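Local coordinates for replicase polyprotein 1a (Avian infectious bronchitis virus, PDB 3LD1) that includes non-structural protein 2, crystallised here as its Nsp2a fragment, whose precise role is not established but which probably takes part in coronavirus replication, at residues A[84-89]-A[94-99]. The protein carries 3 engineered substitutions. Sequence-based numbering, arbitrary orientation.
Sequences DLEDIF and FARKYR
Glu-86 and Arg-96 meet in a two-bond salt bridge that spans a helical hairpin of antiparallel helices 82-89 and 93-103. The arginine comes side-on, giving one nitrogen to each carboxylate oxygen. Arg-96 NH2 donates to Glu-86 OE1 at 2.7 Å. Arg-96 NE donates to Glu-86 OE2 at 2.9 Å. Both oxygens are approached on their syn side, but neither bond is straight: both N-H...O angles are near 136°. The two flat groups are not coplanar. The carboxylate and guanidinium planes stand 57° apart, and each nitrogen lies well out of the carboxylate plane. Two bonds to two oxygens should still limit rotation of the carboxylate.

The side chains cross at about a right angle. The first side-chain bond of Glu-86 is directed toward the other helix, and the chain runs extended beyond CG. The Arg-96 chain leaves its helix roughly square to the axis. Its CG is anti to the carbonyl carbon (chi1 -57°), and a bend at chi3 turns the guanidinium so that NE and NH2 both face the acid. The backbones stay well apart, with 9.8 Å between Glu-86 CA and Ala-95 CA.

This is a surface contact that bridges the two helices. The buried Leu-85 packs on Ala-18 of helix 13-20, and the buried Phe-94 and Tyr-98 meet Phe-21. Arg-96 and Arg-99 both touch Leu-82 at the start of the first helix. A second positive charge lies near the acid without touching it: Arg-99 NH2 is 5.0 Å from Glu-86 OE2 and may add electrostatic stabilisation. Arg-96 CG also lies 3.7 Å from Glu-86 OE2.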
ATOM      1  N   ASP A  84     -19.272  -3.782 -34.289  1.00 44.73           N
ATOM      2  CA  ASP A  84     -20.234  -4.848 -33.939  1.00 45.12           C
ATOM      3  C   ASP A  84     -20.889  -4.614 -32.586  1.00 44.99           C
ATOM      4  O   ASP A  84     -22.087  -4.820 -32.374  1.00 45.47           O
ATOM      5  CB  ASP A  84     -19.547  -6.203 -34.056  1.00 43.99           C
ATOM      6  CG  ASP A  84     -18.964  -6.434 -35.487  1.00 48.20           C
ATOM      7  OD1 ASP A  84     -19.776  -6.415 -36.472  1.00 52.54           O
ATOM      8  OD2 ASP A  84     -17.725  -6.579 -35.653  1.00 43.63           O
ATOM      9  N   LEU A  85     -20.069  -4.075 -31.718  1.00 45.33           N
ATOM     10  CA  LEU A  85     -20.412  -3.632 -30.418  1.00 45.63           C
ATOM     11  C   LEU A  85     -21.359  -2.469 -30.444  1.00 46.23           C
ATOM     12  O   LEU A  85     -22.355  -2.478 -29.711  1.00 46.28           O
ATOM     13  CB  LEU A  85     -19.112  -3.192 -29.757  1.00 45.72           C
ATOM     14  CG  LEU A  85     -19.041  -2.998 -28.273  1.00 44.76           C
ATOM     15  CD1 LEU A  85     -19.224  -4.276 -27.572  1.00 49.38           C
ATOM     16  CD2 LEU A  85     -17.663  -2.563 -27.998  1.00 51.17           C
ATOM     17  N   GLU A  86     -21.067  -1.476 -31.280  1.00 45.80           N
ATOM     18  CA  GLU A  86     -21.900  -0.290 -31.291  1.00 47.01           C
ATOM     19  C   GLU A  86     -23.263  -0.643 -31.844  1.00 47.79           C
ATOM     20  O   GLU A  86     -24.265  -0.017 -31.481  1.00 49.35           O
ATOM     21  CB  GLU A  86     -21.243   0.837 -32.067  1.00 46.27           C
ATOM     22  CG  GLU A  86     -20.165   1.464 -31.232  1.00 47.01           C
ATOM     23  CD  GLU A  86     -19.378   2.529 -31.912  1.00 46.98           C
ATOM     24  OE1 GLU A  86     -19.704   2.867 -33.045  1.00 48.59           O
ATOM     25  OE2 GLU A  86     -18.428   3.058 -31.301  1.00 49.44           O
ATOM     26  N   ASP A  87     -23.327  -1.672 -32.679  1.00 47.99           N
ATOM     27  CA  ASP A  87     -24.629  -2.127 -33.246  1.00 48.46           C
ATOM     28  C   ASP A  87     -25.546  -2.648 -32.193  1.00 49.39           C
ATOM     29  O   ASP A  87     -26.760  -2.572 -32.327  1.00 51.26           O
ATOM     30  CB  ASP A  87     -24.447  -3.217 -34.293  1.00 46.14           C
ATOM     31  CG  ASP A  87     -23.825  -2.686 -35.568  1.00 45.45           C
ATOM     32  OD1 ASP A  87     -23.840  -1.418 -35.790  1.00 35.89           O
ATOM     33  OD2 ASP A  87     -23.311  -3.539 -36.332  1.00 44.98           O
ATOM     34  N   ILE A  88     -24.961  -3.177 -31.133  1.00 49.82           N
ATOM     35  CA  ILE A  88     -25.727  -3.726 -30.072  1.00 48.80           C
ATOM     36  C   ILE A  88     -25.921  -2.694 -28.993  1.00 49.80           C
ATOM     37  O   ILE A  88     -27.053  -2.529 -28.541  1.00 51.63           O
ATOM     38  CB  ILE A  88     -24.996  -4.875 -29.450  1.00 50.11           C
ATOM     39  CG1 ILE A  88     -24.900  -6.100 -30.398  1.00 45.80           C
ATOM     40  CG2 ILE A  88     -25.572  -5.151 -28.071  1.00 49.19           C
ATOM     41  CD1 ILE A  88     -23.915  -7.079 -29.904  1.00 44.06           C
ATOM     42  N   PHE A  89     -24.869  -1.966 -28.571  1.00 49.42           N
ATOM     43  CA  PHE A  89     -24.974  -1.150 -27.324  1.00 47.56           C
ATOM     44  C   PHE A  89     -25.227   0.329 -27.536  1.00 47.86           C
ATOM     45  O   PHE A  89     -25.726   1.033 -26.629  1.00 49.07           O
ATOM     46  CB  PHE A  89     -23.787  -1.366 -26.383  1.00 47.66           C
ATOM     47  CG  PHE A  89     -23.700  -2.763 -25.805  1.00 44.80           C
ATOM     48  CD1 PHE A  89     -23.076  -3.776 -26.497  1.00 43.98           C
ATOM     49  CD2 PHE A  89     -24.223  -3.052 -24.564  1.00 46.93           C
ATOM     50  CE1 PHE A  89     -22.996  -5.079 -26.010  1.00 46.25           C
ATOM     51  CE2 PHE A  89     -24.148  -4.369 -24.033  1.00 47.52           C
ATOM     52  CZ  PHE A  89     -23.545  -5.379 -24.746  1.00 47.69           C
ATOM     53  N   PHE A  94     -16.378   7.274 -24.092  1.00 46.22           N
ATOM     54  CA  PHE A  94     -15.202   6.627 -23.536  1.00 45.65           C
ATOM     55  C   PHE A  94     -14.588   5.483 -24.427  1.00 45.45           C
ATOM     56  O   PHE A  94     -13.390   5.559 -24.821  1.00 45.74           O
ATOM     57  CB  PHE A  94     -15.526   6.156 -22.125  1.00 44.67           C
ATOM     58  CG  PHE A  94     -14.353   5.551 -21.381  1.00 45.36           C
ATOM     59  CD1 PHE A  94     -13.038   6.059 -21.516  1.00 48.90           C
ATOM     60  CD2 PHE A  94     -14.552   4.496 -20.493  1.00 44.64           C
ATOM     61  CE1 PHE A  94     -11.921   5.492 -20.753  1.00 45.74           C
ATOM     62  CE2 PHE A  94     -13.441   3.919 -19.773  1.00 46.20           C
ATOM     63  CZ  PHE A  94     -12.139   4.422 -19.915  1.00 43.67           C
ATOM     64  N   ALA A  95     -15.350   4.437 -24.716  1.00 44.16           N
ATOM     65  CA  ALA A  95     -14.856   3.425 -25.643  1.00 45.93           C
ATOM     66  C   ALA A  95     -14.196   4.088 -26.858  1.00 46.52           C
ATOM     67  O   ALA A  95     -13.087   3.757 -27.200  1.00 47.65           O
ATOM     68  CB  ALA A  95     -15.974   2.456 -26.109  1.00 45.47           C
ATOM     69  N   ARG A  96     -14.831   5.072 -27.480  1.00 46.63           N
ATOM     70  CA  ARG A  96     -14.198   5.646 -28.677  1.00 46.40           C
ATOM     71  C   ARG A  96     -12.864   6.286 -28.440  1.00 44.50           C
ATOM     72  O   ARG A  96     -11.985   6.096 -29.276  1.00 45.20           O
ATOM     73  CB  ARG A  96     -15.108   6.552 -29.497  1.00 46.80           C
ATOM     74  CG  ARG A  96     -16.390   5.800 -29.937  1.00 50.24           C
ATOM     75  CD  ARG A  96     -17.170   6.679 -30.887  1.00 56.07           C
ATOM     76  NE  ARG A  96     -17.811   5.837 -31.867  1.00 59.68           N
ATOM     77  CZ  ARG A  96     -18.703   6.269 -32.738  1.00 60.84           C
ATOM     78  NH1 ARG A  96     -19.067   7.539 -32.727  1.00 62.27           N
ATOM     79  NH2 ARG A  96     -19.235   5.424 -33.596  1.00 58.08           N
ATOM     80  N   LYS A  97     -12.684   6.985 -27.322  1.00 42.50           N
ATOM     81  CA  LYS A  97     -11.370   7.511 -27.017  1.00 41.49           C
ATOM     82  C   LYS A  97     -10.381   6.344 -26.817  1.00 42.33           C
ATOM     83  O   LYS A  97      -9.209   6.383 -27.270  1.00 42.39           O
ATOM     84  CB  LYS A  97     -11.440   8.395 -25.801  1.00 41.48           C
ATOM     85  CG  LYS A  97     -12.450   9.496 -26.012  1.00 40.36           C
ATOM     86  CD  LYS A  97     -12.341  10.676 -24.973  1.00 42.14           C
ATOM     87  CE  LYS A  97     -12.593  10.190 -23.527  1.00 42.52           C
ATOM     88  NZ  LYS A  97     -12.859  11.213 -22.360  1.00 40.91           N
ATOM     89  N   TYR A  98     -10.879   5.260 -26.230  1.00 40.86           N
ATOM     90  CA  TYR A  98     -10.049   4.149 -26.013  1.00 40.33           C
ATOM     91  C   TYR A  98      -9.620   3.549 -27.311  1.00 41.81           C
ATOM     92  O   TYR A  98      -8.447   3.045 -27.395  1.00 41.93           O
ATOM     93  CB  TYR A  98     -10.731   3.120 -25.104  1.00 38.84           C
ATOM     94  CG  TYR A  98     -10.080   1.731 -25.014  1.00 39.16           C
ATOM     95  CD1 TYR A  98      -8.944   1.498 -24.186  1.00 36.38           C
ATOM     96  CD2 TYR A  98     -10.632   0.618 -25.718  1.00 35.24           C
ATOM     97  CE1 TYR A  98      -8.363   0.176 -24.068  1.00 34.32           C
ATOM     98  CE2 TYR A  98     -10.051  -0.700 -25.604  1.00 33.45           C
ATOM     99  CZ  TYR A  98      -8.933  -0.908 -24.776  1.00 35.63           C
ATOM    100  OH  TYR A  98      -8.358  -2.182 -24.670  1.00 35.81           O
ATOM    101  N   ARG A  99     -10.527   3.525 -28.301  1.00 42.54           N
ATOM    102  CA  ARG A  99     -10.147   2.978 -29.610  1.00 44.30           C
ATOM    103  C   ARG A  99      -9.031   3.890 -30.119  1.00 43.82           C
ATOM    104  O   ARG A  99      -8.050   3.450 -30.644  1.00 44.27           O
ATOM    105  CB  ARG A  99     -11.289   3.011 -30.623  1.00 45.10           C
ATOM    106  CG  ARG A  99     -11.106   1.914 -31.694  1.00 47.74           C
ATOM    107  CD  ARG A  99     -11.535   2.191 -33.138  1.00 54.09           C
ATOM    108  NE  ARG A  99     -12.482   3.281 -33.363  1.00 60.64           N
ATOM    109  CZ  ARG A  99     -13.691   3.166 -33.932  1.00 63.54           C
ATOM    110  NH1 ARG A  99     -14.154   1.964 -34.336  1.00 65.02           N
ATOM    111  NH2 ARG A  99     -14.443   4.266 -34.099  1.00 62.63           N
TER